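Local coordinates for protein DNA polymerase (Bacillus phage phi29, PDB 1XHX) that replicates phage DNA from a protein primer, copying by strand displacement with high processivity and fidelity, in a fold that unites polymerase and 3'-5' exonuclease regions, at residues D136-V141 with T373-I378; L178-Q183 with K379-L384; V222-R227 with Q303-R308; Y390-S395 with E420-V425; I504-V509 with D523-V528. The protein carries 2 engineered substitutions. One frame throughout, in Å; residues are numbered along the deposited sequence.

Contact 1: residues D136-V141 with T373-I378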
# COMPACT_ATOMS: atom_id res chain seq x y z
N ASP A 136 10.72 -14.83 -1.43
CA ASP A 136 11.60 -13.75 -1.01
C ASP A 136 12.27 -13.99 0.35
O ASP A 136 13.39 -13.53 0.57
CB ASP A 136 10.84 -12.43 -0.99
CG ASP A 136 10.14 -12.15 -2.30
OD1 ASP A 136 10.68 -12.53 -3.36
OD2 ASP A 136 9.05 -11.54 -2.27
N PHE A 137 11.59 -14.70 1.24
CA PHE A 137 12.14 -14.97 2.57
C PHE A 137 12.95 -16.26 2.59
O PHE A 137 13.64 -16.58 3.57
CB PHE A 137 11.02 -15.03 3.61
CG PHE A 137 10.36 -13.70 3.89
CD1 PHE A 137 9.90 -12.90 2.85
CD2 PHE A 137 10.21 -13.25 5.20
CE1 PHE A 137 9.29 -11.67 3.10
CE2 PHE A 137 9.60 -12.03 5.47
CZ PHE A 137 9.14 -11.23 4.42
N LYS A 138 12.87 -17.01 1.49
CA LYS A 138 13.59 -18.27 1.36
C LYS A 138 13.15 -19.30 2.40
O LYS A 138 13.97 -19.89 3.12
CB LYS A 138 15.09 -18.02 1.45
CG LYS A 138 15.63 -17.14 0.33
CD LYS A 138 17.12 -16.89 0.49
CE LYS A 138 17.66 -16.00 -0.63
NZ LYS A 138 19.11 -15.69 -0.45
N LEU A 139 11.84 -19.51 2.48
CA LEU A 139 11.25 -20.46 3.41
C LEU A 139 10.65 -21.60 2.58
O LEU A 139 9.95 -21.35 1.59
CB LEU A 139 10.16 -19.78 4.23
CG LEU A 139 10.61 -18.51 4.96
CD1 LEU A 139 9.41 -17.84 5.62
CD2 LEU A 139 11.67 -18.87 5.99
N THR A 140 10.93 -22.83 2.97
CA THR A 140 10.42 -24.01 2.26
C THR A 140 8.96 -23.85 1.89
O THR A 140 8.12 -23.54 2.74
CB THR A 140 10.56 -25.26 3.13
OG1 THR A 140 11.90 -25.38 3.59
CG2 THR A 140 10.20 -26.49 2.33
N VAL A 141 8.64 -24.08 0.63
CA VAL A 141 7.27 -23.97 0.16
C VAL A 141 7.01 -25.06 -0.87
O VAL A 141 7.78 -25.22 -1.81
CB VAL A 141 7.00 -22.56 -0.45
CG1 VAL A 141 8.04 -22.25 -1.51
CG2 VAL A 141 5.60 -22.49 -1.02
N THR A 373 23.86 -6.05 4.43
CA THR A 373 24.59 -7.20 4.94
C THR A 373 23.70 -8.38 5.34
O THR A 373 24.07 -9.17 6.20
CB THR A 373 25.45 -6.79 6.15
OG1 THR A 373 24.62 -6.30 7.20
CG2 THR A 373 26.43 -5.70 5.74
N SER A 374 22.55 -8.50 4.71
CA SER A 374 21.64 -9.59 5.01
C SER A 374 21.05 -10.20 3.75
O SER A 374 21.20 -9.66 2.65
CB SER A 374 20.50 -9.10 5.90
OG SER A 374 21.00 -8.57 7.11
N GLU A 375 20.37 -11.32 3.91
CA GLU A 375 19.74 -12.01 2.80
C GLU A 375 18.47 -12.70 3.29
O GLU A 375 18.22 -12.78 4.49
CB GLU A 375 20.69 -13.05 2.20
CG GLU A 375 21.85 -12.45 1.43
CD GLU A 375 21.40 -11.62 0.23
OE1 GLU A 375 20.65 -12.16 -0.62
OE2 GLU A 375 21.78 -10.44 0.14
N GLY A 376 17.68 -13.19 2.34
CA GLY A 376 16.45 -13.88 2.69
C GLY A 376 15.43 -13.03 3.42
O GLY A 376 15.16 -11.89 3.04
N ALA A 377 14.87 -13.61 4.47
CA ALA A 377 13.85 -12.94 5.27
C ALA A 377 14.32 -11.64 5.89
O ALA A 377 13.65 -10.61 5.78
CB ALA A 377 13.36 -13.89 6.36
N ILE A 378 15.46 -11.68 6.56
CA ILE A 378 16.00 -10.50 7.21
C ILE A 378 16.10 -9.33 6.24
O ILE A 378 15.70 -8.22 6.57
CB ILE A 378 17.41 -10.80 7.79
CG1 ILE A 378 17.28 -11.78 8.97
CG2 ILE A 378 18.08 -9.52 8.23
CD1 ILE A 378 16.49 -11.24 10.14
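F137 and A377 meet at a junction of two helices: helix 130-137 of the exonuclease region ends in a Schellman motif, with K138 at positive phi, and the N-terminal part of helix 376-387, from the polymerization region, abuts that end. Here packing is tight. The CA atoms of F137 and A377 lie 3.8 Å apart, and F137 CD2 comes within 3.4 Å of A377 CB, which approaches the ring obliquely. With CG of F137 beside its backbone N (chi1 -70°), the ring is also brought against L381 one turn further along helix 376-387, while A377 packs on I179 of helix 160-181. G376, itself at positive phi, continues the close fit, with K138 CD lying 3.8 Å from its CA. The solvent side is looser. K138, extended beyond CG, runs past this glycine toward the exposed E375, whose OE2 also has a weak, long ion pair with K379. The outer end is a long salt bridge, K138 NZ standing 3.9 Å from E375 OE1.

Contact 2: residues L178-Q183 with K379-L384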
# COMPACT_ATOMS: atom_id res chain seq x y z
N LEU A 178 7.57 -14.57 13.20
CA LEU A 178 8.49 -14.78 14.32
C LEU A 178 9.72 -13.90 14.22
O LEU A 178 10.22 -13.39 15.23
CB LEU A 178 8.92 -16.24 14.40
CG LEU A 178 9.87 -16.57 15.55
CD1 LEU A 178 9.18 -16.29 16.88
CD2 LEU A 178 10.29 -18.04 15.48
N ILE A 179 10.22 -13.71 13.00
CA ILE A 179 11.40 -12.87 12.80
C ILE A 179 11.11 -11.43 13.21
O ILE A 179 11.98 -10.75 13.74
CB ILE A 179 11.86 -12.90 11.34
CG1 ILE A 179 12.29 -14.32 10.97
CG2 ILE A 179 13.01 -11.93 11.15
CD1 ILE A 179 12.58 -14.49 9.52
N GLN A 180 9.89 -10.98 12.98
CA GLN A 180 9.50 -9.61 13.33
C GLN A 180 9.22 -9.49 14.82
O GLN A 180 9.65 -8.54 15.47
CB GLN A 180 8.27 -9.19 12.55
CG GLN A 180 8.48 -9.15 11.06
CD GLN A 180 7.25 -8.69 10.33
OE1 GLN A 180 6.21 -9.35 10.37
NE2 GLN A 180 7.36 -7.55 9.66
N PHE A 181 8.48 -10.45 15.36
CA PHE A 181 8.17 -10.44 16.78
C PHE A 181 9.47 -10.51 17.59
O PHE A 181 9.56 -9.98 18.69
CB PHE A 181 7.26 -11.62 17.13
CG PHE A 181 5.83 -11.43 16.69
CD1 PHE A 181 5.14 -12.46 16.06
CD2 PHE A 181 5.16 -10.24 16.93
CE1 PHE A 181 3.81 -12.31 15.68
CE2 PHE A 181 3.83 -10.07 16.56
CZ PHE A 181 3.15 -11.11 15.93
N LYS A 182 10.48 -11.15 17.01
CA LYS A 182 11.76 -11.28 17.68
C LYS A 182 12.53 -9.97 17.75
O LYS A 182 13.55 -9.89 18.44
CB LYS A 182 12.63 -12.33 16.98
CG LYS A 182 12.37 -13.75 17.44
CD LYS A 182 13.49 -14.68 17.02
CE LYS A 182 13.35 -16.05 17.66
NZ LYS A 182 14.45 -16.96 17.25
N GLN A 183 12.04 -8.95 17.06
CA GLN A 183 12.72 -7.65 17.07
C GLN A 183 11.88 -6.56 17.70
O GLN A 183 12.19 -5.38 17.56
CB GLN A 183 13.08 -7.22 15.66
CG GLN A 183 13.82 -8.23 14.85
CD GLN A 183 14.03 -7.74 13.44
OE1 GLN A 183 14.74 -6.77 13.22
NE2 GLN A 183 13.40 -8.41 12.48
N LYS A 379 16.60 -9.60 5.04
CA LYS A 379 16.76 -8.55 4.04
C LYS A 379 15.42 -7.93 3.65
O LYS A 379 15.27 -6.70 3.66
CB LYS A 379 17.45 -9.10 2.78
CG LYS A 379 17.91 -8.04 1.81
CD LYS A 379 18.46 -8.65 0.52
CE LYS A 379 18.87 -7.57 -0.47
NZ LYS A 379 19.40 -8.14 -1.74
N GLN A 380 14.45 -8.77 3.33
CA GLN A 380 13.13 -8.29 2.93
C GLN A 380 12.45 -7.47 4.03
O GLN A 380 11.80 -6.47 3.74
CB GLN A 380 12.25 -9.47 2.53
CG GLN A 380 12.86 -10.36 1.46
CD GLN A 380 13.22 -9.61 0.18
OE1 GLN A 380 14.31 -9.77 -0.36
NE2 GLN A 380 12.29 -8.79 -0.30
N LEU A 381 12.60 -7.88 5.29
CA LEU A 381 11.98 -7.16 6.38
C LEU A 381 12.60 -5.79 6.60
O LEU A 381 11.92 -4.86 7.04
CB LEU A 381 12.05 -7.97 7.67
CG LEU A 381 11.18 -9.23 7.66
CD1 LEU A 381 11.25 -9.92 9.00
CD2 LEU A 381 9.74 -8.85 7.33
N ALA A 382 13.89 -5.68 6.30
CA ALA A 382 14.59 -4.41 6.45
C ALA A 382 14.08 -3.47 5.36
O ALA A 382 13.95 -2.27 5.57
CB ALA A 382 16.09 -4.61 6.32
N LYS A 383 13.79 -4.04 4.18
CA LYS A 383 13.25 -3.23 3.09
C LYS A 383 11.87 -2.73 3.51
O LYS A 383 11.54 -1.56 3.31
CB LYS A 383 13.15 -4.05 1.80
CG LYS A 383 14.51 -4.52 1.28
CD LYS A 383 14.48 -4.85 -0.21
CE LYS A 383 13.56 -6.00 -0.54
NZ LYS A 383 13.70 -6.41 -1.96
N LEU A 384 11.08 -3.62 4.10
CA LEU A 384 9.75 -3.28 4.58
C LEU A 384 9.83 -2.16 5.61
O LEU A 384 9.03 -1.23 5.59
CB LEU A 384 9.09 -4.50 5.21
CG LEU A 384 7.59 -4.41 5.53
CD1 LEU A 384 6.78 -4.29 4.24
CD2 LEU A 384 7.18 -5.66 6.30
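The backbones of Q180 and L381 come nearest here, their CA atoms 7.8 Å apart, where the C-terminal part of helix 160-181 lies beside the middle of helix 376-387; the gap is bridged by side chains alone. L381 carries most of it. Its CD1 methyl reaches I179 CG2 at 3.4 Å and Q180 CG at 3.5 Å. The second L381 methyl, CD2, lies 3.6 Å from Q180 NE2. L384 CD2 approaches the same nitrogen at 3.9 Å, the side chains of Q180 and L384 crossing at about a right angle. Q183 is held back toward its own helix: its NE2 donates to I179 O at 3.0 Å, with an N-H...O angle of 162°, from above the carbonyl plane. With no hydrogen bond between the segments, cohesion comes from van der Waals contact of leucine methyls with I179 and Q180, amide included. The exonuclease region thus rests on the helix bearing K383, which binds 5-methyl-UTP, and L384, probably involved in positioning the templating nucleotide.

Contact 3: residues V222-R227 with Q303-R308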
# COMPACT_ATOMS: atom_id res chain seq x y z
N VAL A 222 -3.57 21.64 6.78
CA VAL A 222 -2.33 21.05 6.27
C VAL A 222 -2.68 19.94 5.29
O VAL A 222 -2.06 19.79 4.24
CB VAL A 222 -1.49 20.47 7.43
CG1 VAL A 222 -0.34 19.63 6.87
CG2 VAL A 222 -0.94 21.59 8.29
N ARG A 223 -3.70 19.17 5.66
CA ARG A 223 -4.18 18.04 4.86
C ARG A 223 -4.57 18.50 3.44
O ARG A 223 -4.55 17.72 2.49
CB ARG A 223 -5.38 17.41 5.59
CG ARG A 223 -5.85 16.07 5.05
CD ARG A 223 -4.95 14.94 5.48
NE ARG A 223 -5.44 13.65 4.99
CZ ARG A 223 -4.80 12.50 5.15
NH1 ARG A 223 -3.64 12.46 5.80
NH2 ARG A 223 -5.32 11.38 4.66
N TYR A 224 -4.92 19.77 3.31
CA TYR A 224 -5.30 20.34 2.01
C TYR A 224 -4.11 20.35 1.04
O TYR A 224 -4.28 20.36 -0.18
CB TYR A 224 -5.79 21.78 2.19
CG TYR A 224 -7.15 21.94 2.86
CD1 TYR A 224 -7.54 23.17 3.37
CD2 TYR A 224 -8.06 20.88 2.92
CE1 TYR A 224 -8.80 23.35 3.93
CE2 TYR A 224 -9.33 21.06 3.47
CZ TYR A 224 -9.69 22.30 3.97
OH TYR A 224 -10.94 22.49 4.51
N ALA A 225 -2.90 20.35 1.59
CA ALA A 225 -1.70 20.39 0.78
C ALA A 225 -1.11 19.01 0.50
O ALA A 225 -0.04 18.90 -0.10
CB ALA A 225 -0.66 21.29 1.43
N TYR A 226 -1.78 17.96 0.94
CA TYR A 226 -1.27 16.62 0.71
C TYR A 226 -1.72 16.08 -0.65
O TYR A 226 -2.85 16.32 -1.08
CB TYR A 226 -1.73 15.65 1.83
CG TYR A 226 -1.40 14.21 1.45
CD1 TYR A 226 -0.19 13.63 1.83
CD2 TYR A 226 -2.27 13.46 0.65
CE1 TYR A 226 0.15 12.34 1.41
CE2 TYR A 226 -1.94 12.17 0.23
CZ TYR A 226 -0.73 11.62 0.61
OH TYR A 226 -0.41 10.35 0.20
N ARG A 227 -0.82 15.36 -1.31
CA ARG A 227 -1.10 14.75 -2.61
C ARG A 227 -0.31 13.46 -2.69
O ARG A 227 0.58 13.21 -1.88
CB ARG A 227 -0.66 15.67 -3.76
CG ARG A 227 -1.36 17.01 -3.80
CD ARG A 227 -2.83 16.87 -4.13
NE ARG A 227 -3.52 18.15 -4.04
CZ ARG A 227 -4.83 18.31 -4.23
NH1 ARG A 227 -5.59 17.26 -4.52
NH2 ARG A 227 -5.37 19.52 -4.13
N GLN A 303 -3.18 19.57 -9.68
CA GLN A 303 -4.32 18.67 -9.67
C GLN A 303 -5.30 19.22 -8.65
O GLN A 303 -4.93 19.47 -7.50
CB GLN A 303 -3.87 17.26 -9.24
CG GLN A 303 -4.85 16.16 -9.61
CD GLN A 303 -4.48 14.83 -8.97
OE1 GLN A 303 -3.32 14.42 -8.99
NE2 GLN A 303 -5.48 14.14 -8.42
N ILE A 304 -6.54 19.44 -9.06
CA ILE A 304 -7.54 19.95 -8.13
C ILE A 304 -8.18 18.76 -7.43
O ILE A 304 -8.60 17.80 -8.08
CB ILE A 304 -8.64 20.76 -8.85
CG1 ILE A 304 -8.02 22.01 -9.48
CG2 ILE A 304 -9.73 21.13 -7.87
CD1 ILE A 304 -7.26 22.90 -8.52
N LYS A 305 -8.24 18.83 -6.10
CA LYS A 305 -8.81 17.75 -5.29
C LYS A 305 -10.00 17.08 -5.97
O LYS A 305 -10.85 17.75 -6.56
CB LYS A 305 -9.26 18.29 -3.94
CG LYS A 305 -8.14 18.85 -3.09
CD LYS A 305 -8.69 19.46 -1.82
CE LYS A 305 -7.60 20.14 -1.02
NZ LYS A 305 -8.18 20.88 0.12
N ARG A 306 -10.05 15.75 -5.88
CA ARG A 306 -11.12 14.97 -6.48
C ARG A 306 -12.50 15.43 -6.01
O ARG A 306 -12.66 15.93 -4.89
CB ARG A 306 -10.93 13.48 -6.15
CG ARG A 306 -9.55 12.94 -6.44
CD ARG A 306 -9.47 11.46 -6.09
NE ARG A 306 -8.13 10.90 -6.24
CZ ARG A 306 -7.81 9.64 -5.98
NH1 ARG A 306 -8.73 8.79 -5.55
NH2 ARG A 306 -6.56 9.22 -6.14
N SER A 307 -13.49 15.25 -6.88
CA SER A 307 -14.87 15.58 -6.65
C SER A 307 -15.16 17.12 -6.57
O SER A 307 -16.32 17.51 -6.65
CB SER A 307 -15.38 14.88 -5.41
OG SER A 307 -14.51 15.07 -4.30
N ARG A 308 -14.15 18.02 -6.43
CA ARG A 308 -14.41 19.48 -6.44
C ARG A 308 -14.35 19.94 -7.91
O ARG A 308 -13.42 20.63 -8.34
CB ARG A 308 -13.39 20.27 -5.55
CG ARG A 308 -13.38 19.86 -4.07
CD ARG A 308 -12.66 20.83 -3.10
NE ARG A 308 -12.73 20.32 -1.71
CZ ARG A 308 -12.32 20.97 -0.61
NH1 ARG A 308 -11.80 22.18 -0.72
NH2 ARG A 308 -12.44 20.39 0.56
O HOH W 1 -12.99 22.21 3.07
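This is a surface contact between two turns, in which R227 packs against Q303 and K305 while Y224 is tied to R308 through a water. Y224 lies within, and R227 just after, a type I turn (R223 to Y226) at the end of helix 216-223, in a region involved in DNA binding and terminal-protein interaction; K305 and R308 bound a type II turn in the long loop between strands 283-294 and 324-329. R227, bent at chi2 (-67°), brings its guanidinium up to the K305 backbone, with K305 CA at its edge, in plane. Q303 O stands 3.3 Å above one face of the R227 group, but at an angle too poor for a hydrogen bond. The aliphatic part of K305 crosses R227 at about a right angle, modelled very close (CG to NH2 3.0 Å). R227 also touches R438, which probably binds template-primer DNA. The water links the outer ends, accepting from R308 NH2 at 3.1 Å and lying 2.5 Å from Y224 OH.

Contact 4: residues Y390-S395 with E420-V425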
# COMPACT_ATOMS: atom_id res chain seq x y z
N TYR A 390 7.26 6.27 5.65
CA TYR A 390 6.67 7.49 5.13
C TYR A 390 5.14 7.54 5.22
O TYR A 390 4.58 8.55 5.62
CB TYR A 390 7.15 7.72 3.69
CG TYR A 390 6.10 7.54 2.63
CD1 TYR A 390 5.25 8.58 2.28
CD2 TYR A 390 5.95 6.32 1.97
CE1 TYR A 390 4.27 8.42 1.30
CE2 TYR A 390 4.97 6.14 0.99
CZ TYR A 390 4.14 7.20 0.66
OH TYR A 390 3.17 7.04 -0.30
N GLY A 391 4.48 6.45 4.86
CA GLY A 391 3.02 6.41 4.89
C GLY A 391 2.38 6.75 6.23
O GLY A 391 1.36 7.43 6.29
N LYS A 392 2.98 6.28 7.31
CA LYS A 392 2.45 6.52 8.65
C LYS A 392 2.21 7.97 9.04
O LYS A 392 1.31 8.26 9.83
CB LYS A 392 3.35 5.84 9.69
CG LYS A 392 2.81 4.50 10.16
CD LYS A 392 1.54 4.70 10.98
CE LYS A 392 0.89 3.37 11.32
NZ LYS A 392 -0.31 3.58 12.17
N PHE A 393 3.01 8.89 8.49
CA PHE A 393 2.86 10.30 8.83
C PHE A 393 1.57 10.91 8.27
O PHE A 393 1.01 11.83 8.87
CB PHE A 393 4.06 11.09 8.33
CG PHE A 393 5.32 10.86 9.12
CD1 PHE A 393 6.32 10.03 8.63
CD2 PHE A 393 5.47 11.43 10.37
CE1 PHE A 393 7.47 9.79 9.39
CE2 PHE A 393 6.61 11.20 11.13
CZ PHE A 393 7.61 10.37 10.64
N ALA A 394 1.09 10.37 7.16
CA ALA A 394 -0.15 10.83 6.54
C ALA A 394 -1.26 9.82 6.82
O ALA A 394 -1.33 8.79 6.17
CB ALA A 394 0.05 10.99 5.02
N SER A 395 -2.10 10.12 7.81
CA SER A 395 -3.17 9.21 8.17
C SER A 395 -4.49 9.94 8.39
O SER A 395 -4.58 10.80 9.26
CB SER A 395 -2.81 8.47 9.46
OG SER A 395 -2.53 9.37 10.52
N GLU A 420 -15.41 8.42 14.20
CA GLU A 420 -14.45 8.17 15.27
C GLU A 420 -13.21 8.95 14.87
O GLU A 420 -12.85 8.97 13.69
CB GLU A 420 -14.13 6.68 15.40
CG GLU A 420 -15.32 5.81 15.82
CD GLU A 420 -15.97 6.26 17.12
OE1 GLU A 420 -15.46 7.20 17.77
OE2 GLU A 420 -17.01 5.66 17.51
N THR A 421 -12.57 9.60 15.84
CA THR A 421 -11.39 10.41 15.54
C THR A 421 -10.09 9.88 16.14
O THR A 421 -9.99 9.68 17.35
CB THR A 421 -11.60 11.86 16.01
OG1 THR A 421 -12.82 12.36 15.46
CG2 THR A 421 -10.45 12.74 15.56
N LYS A 422 -9.09 9.68 15.29
CA LYS A 422 -7.79 9.19 15.72
C LYS A 422 -6.76 10.29 15.50
O LYS A 422 -6.16 10.38 14.43
CB LYS A 422 -7.39 7.96 14.91
CG LYS A 422 -6.03 7.40 15.26
CD LYS A 422 -5.75 6.11 14.50
CE LYS A 422 -4.45 5.47 14.96
NZ LYS A 422 -4.20 4.16 14.29
N ASP A 423 -6.57 11.12 16.52
CA ASP A 423 -5.63 12.23 16.45
C ASP A 423 -4.36 11.92 15.65
O ASP A 423 -3.76 10.86 15.80
CB ASP A 423 -5.29 12.69 17.86
CG ASP A 423 -6.52 13.14 18.64
OD1 ASP A 423 -7.28 13.99 18.12
OD2 ASP A 423 -6.73 12.64 19.76
N PRO A 424 -3.94 12.87 14.79
CA PRO A 424 -2.78 12.84 13.89
C PRO A 424 -1.39 12.60 14.48
O PRO A 424 -1.12 12.90 15.65
CB PRO A 424 -2.85 14.20 13.20
CG PRO A 424 -4.30 14.53 13.23
CD PRO A 424 -4.68 14.13 14.63
N VAL A 425 -0.51 12.07 13.63
CA VAL A 425 0.88 11.82 13.98
C VAL A 425 1.59 13.15 13.71
O VAL A 425 1.99 13.85 14.65
CB VAL A 425 1.48 10.71 13.08
CG1 VAL A 425 2.94 10.49 13.42
CG2 VAL A 425 0.71 9.43 13.26
O HOH W 2 -1.39 12.03 11.30
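A single water is gripped by three groups across this contact: it accepts from V425 N at 2.5 Å, a short bond, shares a hydrogen bond with S395 OG at 3.0 Å, and donates weakly to F393 O at 3.4 Å. The water thereby joins the short, weakly bonded helix 389-393 and the residues after it to the chain leading into helix 427-447, at the base of the TPR2 insertion, whose hairpin of strands 402-406 and 412-416 lies between the two segments. Beside the water V425 packs against the helix end. Its CG1, anti to the backbone N (chi1 178°), points to F393 CD2 at 4.1 Å, and the two side chains cross at about a right angle. The other methyl, CG2, lies 3.7 Å from K392 O and 4.2 Å from S395 OG, so this part of the contact combines apolar and polar neighbours. F393 also meets F211 edge-to-face and touches M429. One turn back, Y390 stacks on Y254, both probably involved in nucleotide selection. Toward solvent two lysine ends lie near each other, K392 NZ 4.5 Å from K422 NZ.

Contact 5: residues I504-V509 with D523-V528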
# COMPACT_ATOMS: atom_id res chain seq x y z
N ILE A 504 9.95 -6.12 -23.63
CA ILE A 504 11.25 -5.84 -23.04
C ILE A 504 12.40 -6.69 -23.56
O ILE A 504 12.28 -7.91 -23.70
CB ILE A 504 11.18 -6.02 -21.51
CG1 ILE A 504 9.96 -5.29 -20.95
CG2 ILE A 504 12.47 -5.55 -20.84
CD1 ILE A 504 10.07 -3.78 -21.01
N TYR A 505 13.53 -6.05 -23.86
CA TYR A 505 14.71 -6.77 -24.31
C TYR A 505 15.24 -7.55 -23.10
O TYR A 505 15.49 -6.96 -22.05
CB TYR A 505 15.81 -5.81 -24.77
CG TYR A 505 15.55 -5.12 -26.08
CD1 TYR A 505 15.10 -3.80 -26.11
CD2 TYR A 505 15.79 -5.77 -27.29
CE1 TYR A 505 14.89 -3.14 -27.32
CE2 TYR A 505 15.58 -5.13 -28.50
CZ TYR A 505 15.13 -3.82 -28.51
OH TYR A 505 14.90 -3.19 -29.71
N MET A 506 15.42 -8.86 -23.25
CA MET A 506 15.93 -9.69 -22.16
C MET A 506 17.16 -10.49 -22.61
O MET A 506 17.25 -10.91 -23.77
CB MET A 506 14.84 -10.68 -21.69
CG MET A 506 13.52 -10.04 -21.26
SD MET A 506 13.67 -8.99 -19.79
CE MET A 506 13.87 -10.24 -18.48
N LYS A 507 18.10 -10.69 -21.70
CA LYS A 507 19.30 -11.45 -21.99
C LYS A 507 19.56 -12.48 -20.89
O LYS A 507 19.23 -12.26 -19.72
CB LYS A 507 20.51 -10.52 -22.13
CG LYS A 507 20.87 -9.78 -20.86
CD LYS A 507 22.12 -8.93 -21.07
CE LYS A 507 22.46 -8.15 -19.82
NZ LYS A 507 23.63 -7.24 -20.01
N GLU A 508 20.14 -13.62 -21.27
CA GLU A 508 20.44 -14.69 -20.33
C GLU A 508 21.77 -14.49 -19.61
O GLU A 508 22.79 -14.22 -20.24
CB GLU A 508 20.47 -16.04 -21.05
CG GLU A 508 19.10 -16.55 -21.47
CD GLU A 508 19.17 -17.87 -22.21
OE1 GLU A 508 20.11 -18.65 -21.96
OE2 GLU A 508 18.27 -18.15 -23.04
N VAL A 509 21.74 -14.62 -18.29
CA VAL A 509 22.92 -14.48 -17.45
C VAL A 509 22.81 -15.44 -16.26
O VAL A 509 21.81 -15.43 -15.54
CB VAL A 509 23.07 -13.05 -16.90
CG1 VAL A 509 24.26 -12.96 -15.97
CG2 VAL A 509 23.23 -12.07 -18.05
N ASP A 523 16.17 -12.53 -25.87
CA ASP A 523 14.72 -12.69 -25.87
C ASP A 523 13.97 -11.38 -25.75
O ASP A 523 14.54 -10.32 -25.48
CB ASP A 523 14.29 -13.59 -24.71
CG ASP A 523 14.33 -15.06 -25.08
OD1 ASP A 523 13.55 -15.47 -25.97
OD2 ASP A 523 15.14 -15.80 -24.48
N ILE A 524 12.66 -11.47 -25.96
CA ILE A 524 11.77 -10.33 -25.85
C ILE A 524 10.67 -10.76 -24.90
O ILE A 524 9.90 -11.69 -25.20
CB ILE A 524 11.16 -9.95 -27.22
CG1 ILE A 524 12.26 -9.45 -28.16
CG2 ILE A 524 10.09 -8.88 -27.05
CD1 ILE A 524 12.94 -8.18 -27.71
N LYS A 525 10.61 -10.11 -23.74
CA LYS A 525 9.61 -10.44 -22.73
C LYS A 525 8.42 -9.50 -22.80
O LYS A 525 8.55 -8.30 -22.60
CB LYS A 525 10.22 -10.36 -21.34
CG LYS A 525 9.21 -10.43 -20.20
CD LYS A 525 9.88 -10.09 -18.89
CE LYS A 525 8.88 -9.88 -17.77
NZ LYS A 525 9.56 -9.42 -16.53
N PHE A 526 7.25 -10.07 -23.08
CA PHE A 526 6.02 -9.30 -23.17
C PHE A 526 5.58 -8.95 -21.74
O PHE A 526 5.50 -9.83 -20.88
CB PHE A 526 4.94 -10.13 -23.86
CG PHE A 526 3.67 -9.38 -24.11
CD1 PHE A 526 3.59 -8.43 -25.12
CD2 PHE A 526 2.54 -9.62 -23.33
CE1 PHE A 526 2.41 -7.73 -25.36
CE2 PHE A 526 1.36 -8.92 -23.56
CZ PHE A 526 1.30 -7.98 -24.58
N SER A 527 5.31 -7.67 -21.49
CA SER A 527 4.89 -7.24 -20.15
C SER A 527 3.61 -6.42 -20.17
O SER A 527 3.49 -5.46 -20.94
CB SER A 527 6.01 -6.44 -19.49
OG SER A 527 5.65 -6.10 -18.16
N VAL A 528 2.66 -6.79 -19.32
CA VAL A 528 1.37 -6.10 -19.24
C VAL A 528 1.14 -5.49 -17.87
O VAL A 528 1.24 -6.17 -16.85
CB VAL A 528 0.20 -7.08 -19.50
CG1 VAL A 528 -1.10 -6.30 -19.62
CG2 VAL A 528 0.47 -7.89 -20.74
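I504 and K525 exchange both their backbone bonds, I504 N to K525 O and K525 N to I504 O, each 2.8 Å. M506 and D523 repeat this two residues on, M506 N giving to D523 O at 2.8 Å and D523 N to M506 O at 2.9 Å. These are hydrogen-bonded pairs of a twisted antiparallel sheet, the directions of segments 504-509 and 523-528 differing by 131°. I524 CA adds a C-H...O contact to I504 O at 3.3 Å. Between the two bonded pairs Y505 and I524 form a non-hydrogen-bonded pair. Their side chains lie side by side on one face, Y505 CD2 3.8 Å from I524 CD1, and Y505 OH is hydrogen-bonded to E244. The Y505 backbone bonds instead with T488 and G516, K507 with V514, and S527 with Q502. On the other face M506, bent at chi2 and chi3, sets CG 3.3 Å from K525 CB and crosses the lysine chain obliquely, SD and CE near its CD. The poorly ordered E508 has OE2 4.2 Å from D523 OD2. Strand 499-509 pairs with 491-496 and 512-515 as well as 523-530, while I504 packs on strand 483-489.

From the N terminus, the chain first passes 136-141 and 178-183 in the exonuclease region, and their partners follow directly on one another at 373-378 and 379-384. Contacts 1 and 2 therefore cross, and together they fasten helices 130-137 and 160-181 to helix 376-387. Within both of these long loops, contact 3 closes a shorter one, from helix 216-223 to the loop before strand 324-329. Contact 4 then shuts off the TPR2 hairpin, and touches contact 3 through R223 and Y226 against A394. Last in series, contact 5 closes the loop carrying strand 512-515, joining two strands far from contact 4, their centres about 41 Å apart.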